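Local coordinates for protein arabinogalactan endo-1,4-beta-galactosidase (Ignisphaera aggregans, PDB 7OSK) that probably hydrolyses internal beta-1,4-galactosidic bonds of arabinogalactan, through its family 53 glycoside hydrolase domain, a calcium-binding barrel, at residues 90-95 / 130-135; 186-191 / 227-232. All blocks are in the same frame, centred on the assembly; numbering follows the deposited sequence.

Interaction 1: residues 90-95 / 130-135; sequences WIRLRV and GVLIDF
In the (beta/alpha)8 barrel of this family 53 glycoside hydrolase domain, strands 90-95 and 130-135 are the second and third strands, pairing W90-V95 with G130-F135 in a beta-alpha-beta unit whose helix is 114-126. They run parallel, 23° apart, and five backbone hydrogen bonds zip them together, from I91 N to G130 O (2.7 Å) up to V95 N to D134 O (3.0 Å). W90 and, side by side, R92 with L132 and R94 with D134 point to the barrel interior. At the N-terminal end of the two strands, G130 CA sits over the six-membered ring of W90, 3.9 Å from its centroid in a CH-pi contact. R92 lies alongside L132, its CG anti to the backbone N (chi1 -180°) and its chain extended, with CD 3.7 Å from L132 CD2, which also meets the guanidinium at its edge. Beyond this, R92 NH2 is 3.2 Å from D134 OD2. That oxygen stands well out of the guanidinium plane, making the bridge one of charge without a directed N-H; R92 NH1 is bridged to D55 and E292, a cluster likely to steady the arginine's positive charge. R94 turns away to E58. The opposite face, where L93 meets F120 and A121 of helix 114-126, is hydrocarbon: I133 CD1 reaches L93 CB, I133 CG2 meets V95 CG2 (3.8 Å), and F135, lying side by side with V95, brings its ring atom CD1 to 3.9 Å from V95 CB.

Interaction 2: residues 186-191 / 227-232; sequences VQIGNE and IKIVIH
The imidazole of H232 has CG of E191 over one face, 3.7 Å from the ring centroid in a CH-pi contact, while OD1 of N190 and the amide of Q187 come to its edge. Both amides stand steeply to the ring, that of Q187 at 83° and that of N190 at 71°. From N190 the grip is weak, a bent hydrogen bond from H232 ND1 to N190 OD1 of 3.2 Å; the firmer partners lie outside, S261 OG bonding both H232 NE2 and E191 OE2, and A142 O taking N190 ND2. Having CG anti to the backbone N (chi1 -175°) carries the H232 ring across to N190 and E191. Q187 runs extended past V230, its CB 4.1 Å from V230 CB, with CG against H232 CB. With an alanine here the chain beyond CB is gone, and H232 CB and the ND1 edge of its ring would probably be left without that neighbour, opening a gap. Earlier along the strands, parallel pairing is brief: V186 N binds K228 O (2.8 Å), V230 N binds V186 O, and I188 N reaches V230 O (3.1 Å). Where the strands part, a water takes over, accepting from H232 N and lying beside G189 O and V230 O. Toward helix 206-223, I188 CG1 packs on I229 CG2 (3.6 Å) and V186 CG2 on I227 CG2 (3.5 Å). This is the fourth and fifth strand pair of a TIM barrel, where N190-E191 match the Asn-Glu of clan GH-A glycosidases, whose glutamate is the acid/base, consistent with that role for E191.

Interactions 1 and 2 lie in series along the chain and in one closed sheet of eight parallel strands, their centres about 10 Å apart. The first joins the second and third strands, the second the fourth and fifth; strands 130-135 and 185-188 are neighbours, so the two contacts abut, I133 O lying 2.8 Å from Q187 N in a probable backbone hydrogen bond. Inside the barrel their polar groups converge, with R92 and D134 of interaction 1 beside Q187 and N190 of interaction 2. Helices 114-126 and 206-223 pack on the outside of the respective pairs. The four residues thus form a polar cluster across the two pairs, near the probable catalytic end of the barrel.

Interaction 1: residues 90-95 / 130-135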
loop_
_atom_site.group_PDB
_atom_site.type_symbol
_atom_site.label_atom_id
_atom_site.label_comp_id
_atom_site.label_asym_id
_atom_site.label_seq_id
_atom_site.Cartn_x
_atom_site.Cartn_y
_atom_site.Cartn_z
ATOM N N TRP A 90 -7.400 0.345 9.336
ATOM C CA TRP A 90 -5.958 0.433 9.113
ATOM C C TRP A 90 -5.611 1.486 8.070
ATOM O O TRP A 90 -6.389 1.746 7.150
ATOM C CB TRP A 90 -5.398 -0.921 8.676
ATOM C CG TRP A 90 -5.069 -1.834 9.808
ATOM C CD1 TRP A 90 -5.948 -2.541 10.573
ATOM C CD2 TRP A 90 -3.762 -2.152 10.299
ATOM N NE1 TRP A 90 -5.269 -3.277 11.515
ATOM C CE2 TRP A 90 -3.925 -3.055 11.367
ATOM C CE3 TRP A 90 -2.470 -1.758 9.940
ATOM C CZ2 TRP A 90 -2.844 -3.571 12.080
ATOM C CZ3 TRP A 90 -1.397 -2.272 10.650
ATOM C CH2 TRP A 90 -1.592 -3.169 11.707
ATOM N N ILE A 91 -4.431 2.079 8.228
ATOM C CA ILE A 91 -3.920 3.088 7.308
ATOM C C ILE A 91 -2.541 2.674 6.806
ATOM O O ILE A 91 -1.657 2.339 7.598
ATOM C CB ILE A 91 -3.824 4.479 7.981
ATOM C CG1 ILE A 91 -5.183 4.905 8.548
ATOM C CG2 ILE A 91 -3.305 5.521 6.997
ATOM C CD1 ILE A 91 -6.272 5.089 7.502
ATOM N N ARG A 92 -2.366 2.698 5.489
ATOM C CA ARG A 92 -1.081 2.382 4.875
ATOM C C ARG A 92 -0.487 3.632 4.239
ATOM O O ARG A 92 -1.159 4.335 3.488
ATOM C CB ARG A 92 -1.239 1.275 3.832
ATOM C CG ARG A 92 0.052 0.869 3.138
ATOM C CD ARG A 92 -0.182 -0.319 2.216
ATOM N NE ARG A 92 1.042 -0.755 1.539
ATOM C CZ ARG A 92 1.406 -0.382 0.314
ATOM N NH1 ARG A 92 0.650 0.445 -0.396
ATOM N NH2 ARG A 92 2.535 -0.840 -0.206
ATOM N N LEU A 93 0.775 3.906 4.556
ATOM C CA LEU A 93 1.464 5.087 4.044
ATOM C C LEU A 93 2.845 4.727 3.518
ATOM O O LEU A 93 3.617 4.052 4.197
ATOM C CB LEU A 93 1.596 6.151 5.139
ATOM C CG LEU A 93 0.304 6.727 5.723
ATOM C CD1 LEU A 93 0.620 7.575 6.940
ATOM C CD2 LEU A 93 -0.448 7.538 4.680
ATOM N N ARG A 94 3.150 5.180 2.306
ATOM C CA ARG A 94 4.490 5.028 1.755
ATOM C C ARG A 94 5.358 6.190 2.217
ATOM O O ARG A 94 4.850 7.274 2.503
ATOM C CB ARG A 94 4.457 4.960 0.225
ATOM C CG ARG A 94 3.853 6.178 -0.448
ATOM C CD ARG A 94 3.982 6.098 -1.961
ATOM N NE ARG A 94 3.274 7.189 -2.629
ATOM C CZ ARG A 94 1.979 7.172 -2.937
ATOM N NH1 ARG A 94 1.230 6.117 -2.638
ATOM N NH2 ARG A 94 1.431 8.214 -3.544
ATOM N N VAL A 95 6.665 5.956 2.293
ATOM C CA VAL A 95 7.610 6.984 2.714
ATOM C C VAL A 95 8.825 7.003 1.791
ATOM O O VAL A 95 9.565 6.021 1.699
ATOM C CB VAL A 95 8.076 6.766 4.177
ATOM C CG1 VAL A 95 9.147 7.780 4.565
ATOM C CG2 VAL A 95 6.898 6.853 5.134
ATOM N N GLY A 130 -4.739 1.373 12.877
ATOM C CA GLY A 130 -3.455 0.701 12.788
ATOM C C GLY A 130 -2.669 1.310 11.642
ATOM O O GLY A 130 -3.262 1.789 10.675
ATOM N N VAL A 131 -1.344 1.298 11.746
ATOM C CA VAL A 131 -0.494 1.963 10.761
ATOM C C VAL A 131 0.541 1.018 10.149
ATOM O O VAL A 131 1.347 0.417 10.861
ATOM C CB VAL A 131 0.242 3.165 11.390
ATOM C CG1 VAL A 131 1.162 3.834 10.371
ATOM C CG2 VAL A 131 -0.760 4.170 11.938
ATOM N N LEU A 132 0.505 0.908 8.821
ATOM C CA LEU A 132 1.522 0.193 8.056
ATOM C C LEU A 132 2.350 1.191 7.254
ATOM O O LEU A 132 1.819 1.894 6.396
ATOM C CB LEU A 132 0.877 -0.839 7.122
ATOM C CG LEU A 132 1.737 -1.426 5.994
ATOM C CD1 LEU A 132 2.936 -2.200 6.532
ATOM C CD2 LEU A 132 0.888 -2.312 5.098
ATOM N N ILE A 133 3.648 1.252 7.538
ATOM C CA ILE A 133 4.538 2.154 6.818
ATOM C C ILE A 133 5.332 1.388 5.776
ATOM O O ILE A 133 5.928 0.349 6.064
ATOM C CB ILE A 133 5.501 2.892 7.768
ATOM C CG1 ILE A 133 4.729 3.914 8.604
ATOM C CG2 ILE A 133 6.622 3.585 6.984
ATOM C CD1 ILE A 133 4.081 5.037 7.805
ATOM N N ASP A 134 5.337 1.938 4.567
ATOM C CA ASP A 134 5.969 1.317 3.415
ATOM C C ASP A 134 7.185 2.122 2.965
ATOM O O ASP A 134 7.076 3.015 2.126
ATOM C CB ASP A 134 4.948 1.185 2.282
ATOM C CG ASP A 134 5.577 0.779 0.961
ATOM O OD1 ASP A 134 6.583 0.043 0.974
ATOM O OD2 ASP A 134 5.058 1.192 -0.097
ATOM N N PHE A 135 8.341 1.812 3.540
ATOM C CA PHE A 135 9.588 2.454 3.139
ATOM C C PHE A 135 10.028 1.968 1.761
ATOM O O PHE A 135 10.553 0.865 1.626
ATOM C CB PHE A 135 10.695 2.180 4.162
ATOM C CG PHE A 135 10.414 2.734 5.529
ATOM C CD1 PHE A 135 10.424 4.100 5.752
ATOM C CD2 PHE A 135 10.156 1.888 6.594
ATOM C CE1 PHE A 135 10.172 4.610 7.007
ATOM C CE2 PHE A 135 9.903 2.395 7.853
ATOM C CZ PHE A 135 9.913 3.758 8.059
#

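Interaction 2: residues 186-191 / 227-232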
loop_
_atom_site.group_PDB
_atom_site.type_symbol
_atom_site.label_atom_id
_atom_site.label_comp_id
_atom_site.label_asym_id
_atom_site.label_seq_id
_atom_site.Cartn_x
_atom_site.Cartn_y
_atom_site.Cartn_z
ATOM N N VAL A 186 5.775 -2.693 9.444
ATOM C CA VAL A 186 6.710 -2.050 8.532
ATOM C C VAL A 186 6.903 -2.919 7.295
ATOM O O VAL A 186 6.983 -4.143 7.382
ATOM C CB VAL A 186 8.068 -1.783 9.213
ATOM C CG1 VAL A 186 9.122 -1.345 8.191
ATOM C CG2 VAL A 186 7.904 -0.728 10.297
ATOM N N GLN A 187 6.972 -2.261 6.144
ATOM C CA GLN A 187 7.112 -2.940 4.864
ATOM C C GLN A 187 8.467 -2.627 4.239
ATOM O O GLN A 187 8.692 -1.537 3.715
ATOM C CB GLN A 187 5.956 -2.537 3.944
ATOM C CG GLN A 187 6.171 -2.821 2.470
ATOM C CD GLN A 187 4.910 -2.663 1.625
ATOM O OE1 GLN A 187 4.990 -2.610 0.399
ATOM N NE2 GLN A 187 3.745 -2.592 2.271
ATOM N N ILE A 188 9.364 -3.605 4.305
ATOM C CA ILE A 188 10.742 -3.425 3.862
ATOM C C ILE A 188 10.810 -3.385 2.337
ATOM O O ILE A 188 10.947 -4.418 1.680
ATOM C CB ILE A 188 11.665 -4.559 4.383
ATOM C CG1 ILE A 188 11.448 -4.808 5.880
ATOM C CG2 ILE A 188 13.128 -4.233 4.102
ATOM C CD1 ILE A 188 11.762 -3.620 6.770
ATOM N N GLY A 189 10.715 -2.183 1.778
ATOM C CA GLY A 189 10.711 -2.011 0.337
ATOM C C GLY A 189 9.312 -2.177 -0.225
ATOM O O GLY A 189 8.444 -2.742 0.440
ATOM N N ASN A 190 9.090 -1.684 -1.442
ATOM C CA ASN A 190 7.786 -1.812 -2.091
ATOM C C ASN A 190 7.860 -2.688 -3.331
ATOM O O ASN A 190 8.540 -2.350 -4.301
ATOM C CB ASN A 190 7.220 -0.442 -2.471
ATOM C CG ASN A 190 5.749 -0.509 -2.850
ATOM O OD1 ASN A 190 4.892 -0.734 -1.996
ATOM N ND2 ASN A 190 5.452 -0.318 -4.132
ATOM N N GLU A 191 7.137 -3.804 -3.291
ATOM C CA GLU A 191 7.125 -4.771 -4.381
ATOM C C GLU A 191 8.552 -5.127 -4.791
ATOM O O GLU A 191 8.997 -4.820 -5.899
ATOM C CB GLU A 191 6.332 -4.222 -5.568
ATOM C CG GLU A 191 4.872 -3.948 -5.242
ATOM C CD GLU A 191 4.090 -3.409 -6.422
ATOM O OE1 GLU A 191 4.654 -3.329 -7.532
ATOM O OE2 GLU A 191 2.903 -3.070 -6.239
ATOM N N ILE A 227 7.301 -4.682 16.377
ATOM C CA ILE A 227 6.928 -4.213 15.049
ATOM C C ILE A 227 7.039 -5.392 14.095
ATOM O O ILE A 227 8.037 -6.116 14.116
ATOM C CB ILE A 227 7.827 -3.055 14.569
ATOM C CG1 ILE A 227 7.693 -1.857 15.511
ATOM C CG2 ILE A 227 7.468 -2.645 13.144
ATOM C CD1 ILE A 227 8.737 -0.788 15.291
ATOM N N LYS A 228 6.023 -5.586 13.263
ATOM C CA LYS A 228 5.990 -6.736 12.367
ATOM C C LYS A 228 6.522 -6.381 10.988
ATOM O O LYS A 228 6.213 -5.322 10.436
ATOM C CB LYS A 228 4.569 -7.293 12.268
ATOM C CG LYS A 228 4.152 -8.058 13.523
ATOM C CD LYS A 228 2.660 -7.968 13.817
ATOM C CE LYS A 228 2.213 -6.549 14.164
ATOM N NZ LYS A 228 2.217 -6.273 15.630
ATOM N N ILE A 229 7.323 -7.291 10.445
ATOM C CA ILE A 229 8.005 -7.079 9.180
ATOM C C ILE A 229 7.167 -7.607 8.026
ATOM O O ILE A 229 6.629 -8.711 8.096
ATOM C CB ILE A 229 9.377 -7.769 9.177
ATOM C CG1 ILE A 229 10.178 -7.367 10.421
ATOM C CG2 ILE A 229 10.141 -7.447 7.902
ATOM C CD1 ILE A 229 10.284 -5.867 10.638
ATOM N N VAL A 230 7.066 -6.806 6.970
ATOM C CA VAL A 230 6.260 -7.156 5.808
ATOM C C VAL A 230 7.111 -7.217 4.546
ATOM O O VAL A 230 7.733 -6.229 4.154
ATOM C CB VAL A 230 5.118 -6.146 5.592
ATOM C CG1 VAL A 230 4.240 -6.569 4.426
ATOM C CG2 VAL A 230 4.290 -5.997 6.860
ATOM N N ILE A 231 7.130 -8.390 3.922
ATOM C CA ILE A 231 7.764 -8.574 2.624
ATOM C C ILE A 231 6.696 -8.466 1.543
ATOM O O ILE A 231 5.793 -9.302 1.461
ATOM C CB ILE A 231 8.486 -9.935 2.532
ATOM C CG1 ILE A 231 9.656 -9.990 3.521
ATOM C CG2 ILE A 231 8.977 -10.198 1.112
ATOM C CD1 ILE A 231 10.746 -8.952 3.275
ATOM N N HIS A 232 6.811 -7.431 0.715
ATOM C CA HIS A 232 5.789 -7.111 -0.275
ATOM C C HIS A 232 6.198 -7.573 -1.667
ATOM O O HIS A 232 7.297 -7.272 -2.134
ATOM C CB HIS A 232 5.521 -5.602 -0.272
ATOM C CG HIS A 232 4.399 -5.181 -1.164
ATOM N ND1 HIS A 232 4.196 -3.864 -1.532
ATOM C CD2 HIS A 232 3.409 -5.886 -1.762
ATOM C CE1 HIS A 232 3.142 -3.782 -2.314
ATOM N NE2 HIS A 232 2.643 -4.997 -2.473
HETATM O O HOH W 1 8.375 -5.406 1.437
#